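Local coordinates for Lmo1076 protein (Listeria monocytogenes serovar 1/2a, PDB 5JQC) that probably breaks down the cell wall as a secreted autolysin with amidase activity, this part of it being a row of three GW modules of the SH3 clan, at residues V77-S80 with V85-W88; L66-T71 with M89-F94; Y242-N247 with G252-R257. One frame throughout, in Å; residues are numbered along the deposited sequence.

How the interactions relate
From the N terminus, the first GW module (roughly residues 19-95) holds both of the early contacts. Strand 62-71 opens interaction 2, which closes only when the chain reaches the turn after strand 84-90. Nested inside that loop is interaction 1, the hairpin of strands 74-81 and 84-90. The two touch: Gln-78 O meets Leu-66 N and Val-77 N meets Met-89 O, and strand 74-81 lies between the other two in one antiparallel sheet. Interaction 3 follows in series, in the third module (roughly 184-259), where strands 239-246 and 249-255 form the corresponding hairpin. Its centre is about 67 Å from those of interactions 1 and 2, and it touches neither.

Interaction 1: residues V77-S80 with V85-W88; sequences VQFS and VIGW
Gln-78 lays its aliphatic stem across the indole of Trp-88, the two residues facing each other as an antiparallel, non-hydrogen-bonded pair. Gln-78 CB stands 3.7 Å from the centroid of the six-membered ring of Trp-88, almost straight above it, in a CH-pi contact over the face. Because Gln-78 CG is anti to the backbone N (chi1 178°), the rest of the chain runs on past Trp-88 NE1, with the amide tilted 36° from the ring plane. Glutamine suits the place: its methylenes cover the aromatic surface, and its amide ends a partly exposed side chain. Trp-88 in turn keeps its CG beside its own backbone N (chi1 -60°), which brings the ring back over the neighbouring strand until CE3 lies 3.6 Å from Gln-78 N.

These strands are the arms of a beta hairpin in an SH3-like GW module, and Gly-87 and Trp-88 are its Gly-Trp dipeptide. Phe-79 N donates to Gly-87 O at 3.1 Å, and Ile-86 N to Phe-79 O at 3.0 Å. Between Phe-79 and Ser-80 the register slips by one, a beta bulge with Ile-86 as the extra residue opposite. Its side chain therefore turns toward the other strand, where Ile-86 CB sits over one face of the Phe-79 ring and CG2 reaches Phe-79 CZ at 3.5 Å. This apolar pair lies on the sheet face away from Trp-88, where Tyr-58 and Phe-94 meet the Phe-79 ring edge-to-face. At Gly-87 the backbone angles would press any CB against the carbonyl O of Ile-86, so a residue without a side chain fits. Beyond the bulge, Ser-80 CB packs on Val-85 CA at 3.7 Å.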
ATOM      1  N   VAL A  77      -6.691 -28.380  12.416  1.00 53.16           N
ATOM      2  CA  VAL A  77      -5.590 -27.423  12.373  1.00 54.63           C
ATOM      3  C   VAL A  77      -5.131 -27.086  13.790  1.00 58.26           C
ATOM      4  O   VAL A  77      -5.942 -26.949  14.712  1.00 59.96           O
ATOM      5  CB  VAL A  77      -5.985 -26.141  11.592  1.00 51.24           C
ATOM      6  CG1 VAL A  77      -6.519 -26.502  10.214  1.00 45.31           C
ATOM      7  CG2 VAL A  77      -6.996 -25.296  12.343  1.00 49.64           C
ATOM      8  N   GLN A  78      -3.810 -26.954  13.960  1.00 57.26           N
ATOM      9  CA  GLN A  78      -3.209 -26.602  15.248  1.00 59.33           C
ATOM     10  C   GLN A  78      -3.098 -25.086  15.367  1.00 59.58           C
ATOM     11  O   GLN A  78      -2.297 -24.466  14.661  1.00 57.76           O
ATOM     12  CB  GLN A  78      -1.819 -27.236  15.407  1.00 57.65           C
ATOM     13  CG  GLN A  78      -1.120 -26.854  16.710  1.00 56.95           C
ATOM     14  CD  GLN A  78       0.374 -27.153  16.716  1.00 63.74           C
ATOM     15  OE1 GLN A  78       1.115 -26.682  15.858  1.00 68.91           O
ATOM     16  NE2 GLN A  78       0.819 -27.939  17.690  1.00 63.95           N
ATOM     17  N   PHE A  79      -3.879 -24.498  16.271  1.00 63.54           N
ATOM     18  CA  PHE A  79      -3.930 -23.059  16.462  1.00 66.08           C
ATOM     19  C   PHE A  79      -3.327 -22.670  17.804  1.00 75.25           C
ATOM     20  O   PHE A  79      -3.262 -23.473  18.739  1.00 79.89           O
ATOM     21  CB  PHE A  79      -5.361 -22.533  16.407  1.00 71.30           C
ATOM     22  CG  PHE A  79      -6.218 -22.994  17.555  1.00 72.31           C
ATOM     23  CD1 PHE A  79      -6.611 -24.322  17.657  1.00 69.07           C
ATOM     24  CD2 PHE A  79      -6.642 -22.103  18.526  1.00 72.27           C
ATOM     25  CE1 PHE A  79      -7.393 -24.746  18.704  1.00 67.19           C
ATOM     26  CE2 PHE A  79      -7.435 -22.530  19.578  1.00 68.87           C
ATOM     27  CZ  PHE A  79      -7.805 -23.854  19.662  1.00 68.81           C
ATOM     28  N   SER A  80      -2.927 -21.400  17.896  1.00 74.56           N
ATOM     29  CA  SER A  80      -2.291 -20.844  19.081  1.00 76.62           C
ATOM     30  C   SER A  80      -2.903 -19.492  19.411  1.00 74.95           C
ATOM     31  O   SER A  80      -3.115 -18.660  18.521  1.00 72.57           O
ATOM     32  CB  SER A  80      -0.788 -20.678  18.866  1.00 82.26           C
ATOM     33  OG  SER A  80      -0.534 -19.643  17.925  1.00 83.80           O
ATOM     34  N   VAL A  85       0.203 -22.312  22.111  1.00 84.57           N
ATOM     35  CA  VAL A  85      -0.568 -23.329  21.389  1.00 81.76           C
ATOM     36  C   VAL A  85      -1.687 -23.839  22.283  1.00 82.90           C
ATOM     37  O   VAL A  85      -1.501 -24.079  23.483  1.00 84.62           O
ATOM     38  CB  VAL A  85       0.303 -24.497  20.880  1.00 75.82           C
ATOM     39  CG1 VAL A  85       1.299 -24.037  19.818  1.00 73.51           C
ATOM     40  CG2 VAL A  85       0.977 -25.261  22.022  1.00 74.42           C
ATOM     41  N   ILE A  86      -2.870 -23.971  21.703  1.00 81.60           N
ATOM     42  CA  ILE A  86      -4.025 -24.477  22.415  1.00 81.78           C
ATOM     43  C   ILE A  86      -4.267 -25.942  22.104  1.00 85.89           C
ATOM     44  O   ILE A  86      -4.517 -26.744  23.003  1.00 90.28           O
ATOM     45  CB  ILE A  86      -5.264 -23.620  22.081  1.00 78.53           C
ATOM     46  CG1 ILE A  86      -4.971 -22.145  22.374  1.00 78.82           C
ATOM     47  CG2 ILE A  86      -6.460 -24.119  22.845  1.00 77.30           C
ATOM     48  CD1 ILE A  86      -4.362 -21.885  23.742  1.00 75.09           C
ATOM     49  N   GLY A  87      -4.180 -26.308  20.835  1.00 85.68           N
ATOM     50  CA  GLY A  87      -4.415 -27.683  20.419  1.00 80.71           C
ATOM     51  C   GLY A  87      -4.818 -27.722  18.954  1.00 77.06           C
ATOM     52  O   GLY A  87      -4.411 -26.868  18.162  1.00 79.34           O
ATOM     53  N   TRP A  88      -5.629 -28.724  18.624  1.00 70.12           N
ATOM     54  CA  TRP A  88      -6.140 -28.924  17.275  1.00 64.65           C
ATOM     55  C   TRP A  88      -7.653 -28.823  17.267  1.00 65.20           C
ATOM     56  O   TRP A  88      -8.319 -29.303  18.186  1.00 69.94           O
ATOM     57  CB  TRP A  88      -5.756 -30.280  16.729  1.00 59.01           C
ATOM     58  CG  TRP A  88      -4.326 -30.480  16.662  1.00 61.66           C
ATOM     59  CD1 TRP A  88      -3.466 -30.605  17.709  1.00 63.68           C
ATOM     60  CD2 TRP A  88      -3.546 -30.604  15.476  1.00 60.56           C
ATOM     61  NE1 TRP A  88      -2.191 -30.798  17.245  1.00 67.54           N
ATOM     62  CE2 TRP A  88      -2.213 -30.805  15.875  1.00 64.98           C
ATOM     63  CE3 TRP A  88      -3.846 -30.564  14.110  1.00 61.68           C
ATOM     64  CZ2 TRP A  88      -1.175 -30.965  14.957  1.00 64.01           C
ATOM     65  CZ3 TRP A  88      -2.816 -30.728  13.199  1.00 63.74           C
ATOM     66  CH2 TRP A  88      -1.496 -30.930  13.627  1.00 63.29           C
TER

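Interaction 2: residues L66-T71 with M89-F94; sequences LKEGTT and MDKRAF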
ATOM      1  N   LEU A  66      -0.766 -23.055  12.772  1.00 63.78           N
ATOM      2  CA  LEU A  66       0.588 -23.577  12.655  1.00 62.49           C
ATOM      3  C   LEU A  66       0.684 -24.840  11.809  1.00 56.36           C
ATOM      4  O   LEU A  66       1.667 -25.027  11.085  1.00 52.12           O
ATOM      5  CB  LEU A  66       1.155 -23.867  14.049  1.00 63.73           C
ATOM      6  CG  LEU A  66       1.607 -22.717  14.956  1.00 61.27           C
ATOM      7  CD1 LEU A  66       0.436 -21.930  15.508  1.00 63.74           C
ATOM      8  CD2 LEU A  66       2.441 -23.304  16.086  1.00 69.93           C
ATOM      9  N   LYS A  67      -0.294 -25.734  11.903  1.00 54.03           N
ATOM     10  CA  LYS A  67      -0.244 -26.992  11.175  1.00 53.73           C
ATOM     11  C   LYS A  67      -1.654 -27.347  10.741  1.00 49.29           C
ATOM     12  O   LYS A  67      -2.634 -26.896  11.339  1.00 49.42           O
ATOM     13  CB  LYS A  67       0.304 -28.157  12.012  1.00 55.18           C
ATOM     14  CG  LYS A  67       1.653 -27.961  12.692  1.00 59.63           C
ATOM     15  CD  LYS A  67       2.018 -29.237  13.466  1.00 61.06           C
ATOM     16  CE  LYS A  67       3.266 -29.033  14.330  1.00 69.53           C
ATOM     17  NZ  LYS A  67       4.463 -28.730  13.504  1.00 71.73           N
ATOM     18  N   GLU A  68      -1.746 -28.171   9.699  1.00 48.12           N
ATOM     19  CA  GLU A  68      -3.014 -28.771   9.298  1.00 46.84           C
ATOM     20  C   GLU A  68      -2.780 -30.251   9.072  1.00 52.66           C
ATOM     21  O   GLU A  68      -1.712 -30.644   8.604  1.00 56.01           O
ATOM     22  CB  GLU A  68      -3.586 -28.156   8.021  1.00 48.03           C
ATOM     23  CG  GLU A  68      -3.587 -26.642   8.002  1.00 58.15           C
ATOM     24  CD  GLU A  68      -4.516 -26.082   6.934  1.00 68.70           C
ATOM     25  OE1 GLU A  68      -5.046 -26.899   6.144  1.00 71.41           O
ATOM     26  OE2 GLU A  68      -4.709 -24.837   6.893  1.00 70.40           O
ATOM     27  N   GLY A  69      -3.788 -31.061   9.384  1.00 56.33           N
ATOM     28  CA  GLY A  69      -3.737 -32.497   9.164  1.00 57.25           C
ATOM     29  C   GLY A  69      -5.114 -33.037   8.823  1.00 57.33           C
ATOM     30  O   GLY A  69      -6.126 -32.551   9.345  1.00 62.00           O
ATOM     31  N   THR A  70      -5.179 -34.019   7.933  1.00 50.32           N
ATOM     32  CA  THR A  70      -6.460 -34.545   7.494  1.00 52.47           C
ATOM     33  C   THR A  70      -6.594 -36.004   7.898  1.00 51.63           C
ATOM     34  O   THR A  70      -5.597 -36.722   8.025  1.00 51.71           O
ATOM     35  CB  THR A  70      -6.639 -34.400   5.975  1.00 52.03           C
ATOM     36  OG1 THR A  70      -5.727 -35.262   5.280  1.00 55.80           O
ATOM     37  CG2 THR A  70      -6.406 -32.956   5.559  1.00 48.72           C
ATOM     38  N   THR A  71      -7.832 -36.411   8.158  1.00 54.99           N
ATOM     39  CA  THR A  71      -8.205 -37.815   8.251  1.00 51.14           C
ATOM     40  C   THR A  71      -9.470 -38.008   7.438  1.00 55.11           C
ATOM     41  O   THR A  71     -10.037 -37.042   6.912  1.00 61.35           O
ATOM     42  CB  THR A  71      -8.472 -38.259   9.692  1.00 50.35           C
ATOM     43  OG1 THR A  71      -9.797 -37.864  10.063  1.00 47.65           O
ATOM     44  CG2 THR A  71      -7.497 -37.634  10.662  1.00 48.73           C
HETATM   45  N   MSE A  89      -8.186 -28.238  16.203  1.00 66.99           N
HETATM   46  CA  MSE A  89      -9.629 -28.124  16.033  1.00 68.40           C
HETATM   47  C   MSE A  89      -9.993 -28.191  14.550  1.00 62.72           C
HETATM   48  O   MSE A  89      -9.178 -27.841  13.683  1.00 61.41           O
HETATM   49  CB  MSE A  89     -10.131 -26.825  16.676  1.00 83.69           C
HETATM   50  CG  MSE A  89     -11.629 -26.577  16.524  1.00 93.99           C
HETATM   51 SE   MSE A  89     -12.400 -25.376  17.867  1.00106.79          SE
HETATM   52  CE  MSE A  89     -11.274 -23.782  17.625  1.00110.90           C
ATOM     53  N   ASP A  90     -11.196 -28.703  14.283  1.00 61.62           N
ATOM     54  CA  ASP A  90     -11.758 -28.744  12.941  1.00 56.25           C
ATOM     55  C   ASP A  90     -11.507 -27.425  12.226  1.00 55.53           C
ATOM     56  O   ASP A  90     -11.860 -26.356  12.731  1.00 58.53           O
ATOM     57  CB  ASP A  90     -13.270 -29.019  13.035  1.00 59.67           C
ATOM     58  CG  ASP A  90     -13.861 -29.615  11.763  1.00 62.61           C
ATOM     59  OD1 ASP A  90     -13.476 -29.237  10.635  1.00 64.67           O
ATOM     60  OD2 ASP A  90     -14.743 -30.484  11.899  1.00 71.78           O
ATOM     61  N   LYS A  91     -10.902 -27.513  11.040  1.00 56.61           N
ATOM     62  CA  LYS A  91     -10.617 -26.319  10.244  1.00 53.61           C
ATOM     63  C   LYS A  91     -11.865 -25.476  10.006  1.00 56.18           C
ATOM     64  O   LYS A  91     -11.768 -24.249   9.871  1.00 58.92           O
ATOM     65  CB  LYS A  91      -9.987 -26.734   8.915  1.00 50.64           C
ATOM     66  CG  LYS A  91      -9.619 -25.585   8.011  1.00 55.39           C
ATOM     67  CD  LYS A  91      -8.839 -26.112   6.839  1.00 58.00           C
ATOM     68  CE  LYS A  91      -8.267 -24.986   6.026  1.00 57.80           C
ATOM     69  NZ  LYS A  91      -7.436 -25.533   4.921  1.00 58.20           N
ATOM     70  N   ARG A  92     -13.042 -26.107   9.966  1.00 55.44           N
ATOM     71  CA  ARG A  92     -14.289 -25.382   9.727  1.00 52.55           C
ATOM     72  C   ARG A  92     -14.621 -24.420  10.860  1.00 53.05           C
ATOM     73  O   ARG A  92     -15.381 -23.469  10.654  1.00 55.18           O
ATOM     74  CB  ARG A  92     -15.447 -26.366   9.527  1.00 45.17           C
ATOM     75  CG  ARG A  92     -15.455 -27.106   8.185  1.00 50.35           C
ATOM     76  CD  ARG A  92     -16.589 -28.144   8.141  1.00 54.90           C
ATOM     77  NE  ARG A  92     -16.404 -29.132   9.202  1.00 60.18           N
ATOM     78  CZ  ARG A  92     -17.351 -29.952   9.667  1.00 61.28           C
ATOM     79  NH1 ARG A  92     -18.600 -29.922   9.184  1.00 56.68           N
ATOM     80  NH2 ARG A  92     -17.041 -30.801  10.644  1.00 62.07           N
ATOM     81  N   ALA A  93     -14.063 -24.631  12.046  1.00 55.51           N
ATOM     82  CA  ALA A  93     -14.283 -23.691  13.135  1.00 58.57           C
ATOM     83  C   ALA A  93     -13.589 -22.340  12.936  1.00 62.33           C
ATOM     84  O   ALA A  93     -13.740 -21.467  13.797  1.00 65.30           O
ATOM     85  CB  ALA A  93     -13.825 -24.323  14.455  1.00 54.53           C
ATOM     86  N   PHE A  94     -12.849 -22.122  11.837  1.00 61.57           N
ATOM     87  CA  PHE A  94     -12.020 -20.925  11.680  1.00 59.48           C
ATOM     88  C   PHE A  94     -12.332 -20.183  10.383  1.00 59.98           C
ATOM     89  O   PHE A  94     -12.671 -20.795   9.365  1.00 59.98           O
ATOM     90  CB  PHE A  94     -10.505 -21.252  11.661  1.00 58.28           C
ATOM     91  CG  PHE A  94     -10.013 -22.051  12.839  1.00 61.96           C
ATOM     92  CD1 PHE A  94     -10.169 -23.427  12.881  1.00 59.87           C
ATOM     93  CD2 PHE A  94      -9.340 -21.425  13.878  1.00 61.87           C
ATOM     94  CE1 PHE A  94      -9.686 -24.154  13.962  1.00 62.67           C
ATOM     95  CE2 PHE A  94      -8.858 -22.144  14.953  1.00 58.68           C
ATOM     96  CZ  PHE A  94      -9.028 -23.506  14.996  1.00 63.00           C
TER
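Lys-91 reaches across to Glu-68 in a salt bridge that ties strand 62-71 to the 3-10 turn at 91-93, the short turn that in SH3-like folds precedes the last strand. The grip is lopsided: Lys-91 NZ donates to Glu-68 OE1 at 3.0 Å, meeting it on the syn side and 18° out of the carboxylate plane, while its bond to Glu-68 OE2 is long and weak at 3.4 Å. That second oxygen has a stronger partner in the hydroxyl of Tyr-96, and NZ also bonds to a glycerol, probably from the crystallisation liquor. Glu-68 is buried, and the ammonium and the hydroxyl together would be expected to stabilise its negative charge.

A lysine suits the reach, since Glu-68 OE1 lies 6.9 Å from Lys-91 CA, a gap that a long side chain can span. With CG anti to the backbone N (chi1 -179°) and all later torsions extended, Lys-91 carries NZ past the Val-77 side chain to the carboxylate.

The turn that carries Lys-91 is itself braced. Ala-93 N bonds to Asp-90 O, Phe-94 N to Lys-91 O, and Asp-90 OD1 accepts Arg-92 N in an Asx turn. The Arg-92 guanidinium then takes the same carboxylate side-on, NE to OD1 at 3.3 Å and NH2 to Asp-90 OD2 at 2.6 Å.

Interaction 3: residues Y242-N247 with G252-R257; sequences YQFQVN and GWMDYR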
ATOM      1  N   TYR A 242      14.126  23.073 -18.740  1.00 59.41           N
ATOM      2  CA  TYR A 242      15.168  24.081 -18.594  1.00 62.01           C
ATOM      3  C   TYR A 242      14.652  25.181 -17.682  1.00 58.43           C
ATOM      4  O   TYR A 242      13.529  25.654 -17.862  1.00 58.38           O
ATOM      5  CB  TYR A 242      15.564  24.671 -19.953  1.00 63.42           C
ATOM      6  CG  TYR A 242      16.356  23.725 -20.809  1.00 63.19           C
ATOM      7  CD1 TYR A 242      16.891  22.576 -20.262  1.00 63.08           C
ATOM      8  CD2 TYR A 242      16.580  23.982 -22.156  1.00 63.23           C
ATOM      9  CE1 TYR A 242      17.627  21.701 -21.017  1.00 65.55           C
ATOM     10  CE2 TYR A 242      17.320  23.099 -22.931  1.00 65.40           C
ATOM     11  CZ  TYR A 242      17.840  21.959 -22.349  1.00 68.34           C
ATOM     12  OH  TYR A 242      18.588  21.060 -23.080  1.00 75.77           O
ATOM     13  N   GLN A 243      15.458  25.585 -16.706  1.00 58.15           N
ATOM     14  CA  GLN A 243      15.158  26.785 -15.938  1.00 55.90           C
ATOM     15  C   GLN A 243      15.840  27.945 -16.652  1.00 61.59           C
ATOM     16  O   GLN A 243      17.037  27.869 -16.942  1.00 61.98           O
ATOM     17  CB  GLN A 243      15.625  26.658 -14.486  1.00 54.90           C
ATOM     18  CG  GLN A 243      14.965  27.692 -13.558  1.00 53.37           C
ATOM     19  CD  GLN A 243      15.530  27.674 -12.143  1.00 54.74           C
ATOM     20  OE1 GLN A 243      16.734  27.527 -11.951  1.00 63.59           O
ATOM     21  NE2 GLN A 243      14.665  27.827 -11.150  1.00 55.91           N
ATOM     22  N   PHE A 244      15.081  28.989 -16.987  1.00 62.41           N
ATOM     23  CA  PHE A 244      15.623  30.041 -17.832  1.00 62.05           C
ATOM     24  C   PHE A 244      15.417  31.415 -17.201  1.00 67.48           C
ATOM     25  O   PHE A 244      14.640  31.592 -16.255  1.00 67.59           O
ATOM     26  CB  PHE A 244      15.029  29.985 -19.252  1.00 63.72           C
ATOM     27  CG  PHE A 244      13.559  30.335 -19.337  1.00 72.02           C
ATOM     28  CD1 PHE A 244      12.587  29.360 -19.163  1.00 73.15           C
ATOM     29  CD2 PHE A 244      13.150  31.633 -19.633  1.00 75.93           C
ATOM     30  CE1 PHE A 244      11.234  29.676 -19.249  1.00 74.22           C
ATOM     31  CE2 PHE A 244      11.797  31.957 -19.729  1.00 77.90           C
ATOM     32  CZ  PHE A 244      10.839  30.976 -19.535  1.00 75.88           C
ATOM     33  N   GLN A 245      16.150  32.391 -17.746  1.00 72.29           N
ATOM     34  CA  GLN A 245      16.157  33.765 -17.256  1.00 73.99           C
ATOM     35  C   GLN A 245      15.985  34.746 -18.407  1.00 73.34           C
ATOM     36  O   GLN A 245      16.575  34.579 -19.481  1.00 73.85           O
ATOM     37  CB  GLN A 245      17.463  34.097 -16.531  1.00 74.19           C
ATOM     38  CG  GLN A 245      17.669  33.392 -15.219  1.00 72.45           C
ATOM     39  CD  GLN A 245      18.955  33.835 -14.554  1.00 75.93           C
ATOM     40  OE1 GLN A 245      19.928  34.197 -15.228  1.00 76.42           O
ATOM     41  NE2 GLN A 245      18.968  33.824 -13.225  1.00 74.50           N
ATOM     42  N   VAL A 246      15.176  35.769 -18.174  1.00 75.26           N
ATOM     43  CA  VAL A 246      15.129  36.948 -19.028  1.00 84.60           C
ATOM     44  C   VAL A 246      15.377  38.154 -18.134  1.00 93.81           C
ATOM     45  O   VAL A 246      14.981  38.155 -16.962  1.00 97.99           O
ATOM     46  CB  VAL A 246      13.793  37.080 -19.791  1.00 87.47           C
ATOM     47  CG1 VAL A 246      13.471  35.783 -20.521  1.00 88.89           C
ATOM     48  CG2 VAL A 246      12.655  37.481 -18.854  1.00 85.29           C
ATOM     49  N   ASN A 247      16.059  39.166 -18.676  1.00 96.22           N
ATOM     50  CA  ASN A 247      16.486  40.337 -17.900  1.00 98.07           C
ATOM     51  C   ASN A 247      17.256  39.922 -16.647  1.00 95.55           C
ATOM     52  O   ASN A 247      17.167  40.586 -15.606  1.00 94.93           O
ATOM     53  CB  ASN A 247      15.301  41.240 -17.517  1.00 98.86           C
ATOM     54  CG  ASN A 247      14.488  41.700 -18.723  1.00102.41           C
ATOM     55  OD1 ASN A 247      14.985  41.730 -19.853  1.00102.87           O
ATOM     56  ND2 ASN A 247      13.226  42.065 -18.484  1.00101.20           N
ATOM     57  N   GLY A 252      11.177  30.686 -14.827  1.00 68.09           N
ATOM     58  CA  GLY A 252      10.602  29.424 -14.400  1.00 66.60           C
ATOM     59  C   GLY A 252      11.205  28.291 -15.207  1.00 65.08           C
ATOM     60  O   GLY A 252      12.275  28.445 -15.803  1.00 67.77           O
ATOM     61  N   TRP A 253      10.508  27.157 -15.225  1.00 62.32           N
ATOM     62  CA  TRP A 253      10.965  25.972 -15.944  1.00 60.41           C
ATOM     63  C   TRP A 253      10.117  25.739 -17.191  1.00 64.75           C
ATOM     64  O   TRP A 253       8.906  25.977 -17.191  1.00 71.68           O
ATOM     65  CB  TRP A 253      10.900  24.732 -15.054  1.00 56.65           C
ATOM     66  CG  TRP A 253      11.828  24.712 -13.866  1.00 54.93           C
ATOM     67  CD1 TRP A 253      11.615  25.290 -12.642  1.00 51.44           C
ATOM     68  CD2 TRP A 253      13.083  24.014 -13.768  1.00 51.60           C
ATOM     69  NE1 TRP A 253      12.675  25.014 -11.800  1.00 55.55           N
ATOM     70  CE2 TRP A 253      13.586  24.231 -12.468  1.00 55.35           C
ATOM     71  CE3 TRP A 253      13.836  23.240 -14.662  1.00 53.93           C
ATOM     72  CZ2 TRP A 253      14.823  23.707 -12.044  1.00 53.68           C
ATOM     73  CZ3 TRP A 253      15.055  22.720 -14.237  1.00 52.09           C
ATOM     74  CH2 TRP A 253      15.530  22.948 -12.941  1.00 48.49           C
HETATM   75  N   MSE A 254      10.749  25.250 -18.255  1.00 62.51           N
HETATM   76  CA  MSE A 254       9.979  24.930 -19.458  1.00 67.60           C
HETATM   77  C   MSE A 254      10.597  23.788 -20.228  1.00 67.35           C
HETATM   78  O   MSE A 254      11.814  23.603 -20.200  1.00 68.97           O
HETATM   79  CB  MSE A 254       9.844  26.154 -20.369  1.00 69.99           C
HETATM   80  CG  MSE A 254       8.840  25.975 -21.507  1.00 75.62           C
HETATM   81 SE   MSE A 254       8.298  27.707 -22.207  0.60 82.17          SE
HETATM   82  CE  MSE A 254      10.073  28.378 -22.651  1.00 78.54           C
ATOM     83  N   ASP A 255       9.738  23.024 -20.898  1.00 68.11           N
ATOM     84  CA  ASP A 255      10.179  21.898 -21.705  1.00 72.36           C
ATOM     85  C   ASP A 255      11.308  22.315 -22.635  1.00 72.80           C
ATOM     86  O   ASP A 255      11.299  23.418 -23.191  1.00 73.22           O
ATOM     87  CB  ASP A 255       9.002  21.354 -22.515  1.00 77.30           C
ATOM     88  CG  ASP A 255       9.331  20.048 -23.198  1.00 84.43           C
ATOM     89  OD1 ASP A 255       9.948  20.096 -24.286  1.00 86.17           O
ATOM     90  OD2 ASP A 255       8.986  18.978 -22.645  1.00 86.33           O
ATOM     91  N   TYR A 256      12.282  21.418 -22.814  1.00 72.02           N
ATOM     92  CA  TYR A 256      13.485  21.778 -23.563  1.00 78.58           C
ATOM     93  C   TYR A 256      13.189  22.048 -25.037  1.00 86.42           C
ATOM     94  O   TYR A 256      13.946  22.775 -25.694  1.00 90.69           O
ATOM     95  CB  TYR A 256      14.544  20.680 -23.444  1.00 76.49           C
ATOM     96  CG  TYR A 256      14.285  19.540 -24.384  1.00 81.65           C
ATOM     97  CD1 TYR A 256      13.326  18.586 -24.085  1.00 83.01           C
ATOM     98  CD2 TYR A 256      14.986  19.423 -25.581  1.00 83.62           C
ATOM     99  CE1 TYR A 256      13.071  17.535 -24.943  1.00 89.71           C
ATOM    100  CE2 TYR A 256      14.741  18.375 -26.452  1.00 89.08           C
ATOM    101  CZ  TYR A 256      13.779  17.430 -26.126  1.00 94.34           C
ATOM    102  OH  TYR A 256      13.510  16.376 -26.977  1.00 97.42           O
ATOM    103  N   ARG A 257      12.114  21.475 -25.580  1.00 86.83           N
ATOM    104  CA  ARG A 257      11.811  21.690 -26.992  1.00 84.93           C
ATOM    105  C   ARG A 257      11.412  23.131 -27.289  1.00 81.88           C
ATOM    106  O   ARG A 257      11.490  23.553 -28.448  1.00 82.16           O
ATOM    107  CB  ARG A 257      10.713  20.728 -27.449  1.00 84.49           C
ATOM    108  CG  ARG A 257      11.141  19.270 -27.406  1.00 87.27           C
ATOM    109  CD  ARG A 257       9.945  18.340 -27.492  1.00 90.85           C
ATOM    110  NE  ARG A 257       8.958  18.563 -26.429  1.00 93.64           N
ATOM    111  CZ  ARG A 257       7.960  17.724 -26.139  1.00 91.58           C
ATOM    112  NH1 ARG A 257       7.815  16.599 -26.828  1.00 91.53           N
ATOM    113  NH2 ARG A 257       7.106  18.003 -25.158  1.00 87.31           N
TER
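Tyr-242 and Met-254 are joined by two backbone hydrogen bonds, Tyr-242 N to Met-254 O and Met-254 N to Tyr-242 O, both 2.8 Å, on antiparallel strands whose directions differ by 125°; Phe-244 N adds a third, to Gly-252 O.

One face of this hairpin carries Gln-243 and Trp-253. Gln-243 CB lies 3.6 Å from the centroid of the indole six-membered ring of Trp-253, and the amide beyond it stacks on the indole with planes 27° apart, while its OE1 is held by Lys-232. On the other face the long apolar chain of Met-254, present as selenomethionine, brings its CE to 3.8 Å from Phe-244 CE1. Tyr-256 CB makes a CH-pi contact over one face of the Tyr-242 ring, offset toward the rim. Tyr-256 CG lies between its backbone N and carbonyl carbon (chi1 81°), carrying the second ring away from the first. Asp-255 shapes the turn here: its OD1 takes Arg-257 N, an Asx turn, and Arg-257 NE from the opposite face of the carboxylate.

Gly-252 and Trp-253 are the Gly-Trp dipeptide of a GW module, set in the last hairpin of its SH3-like sheet.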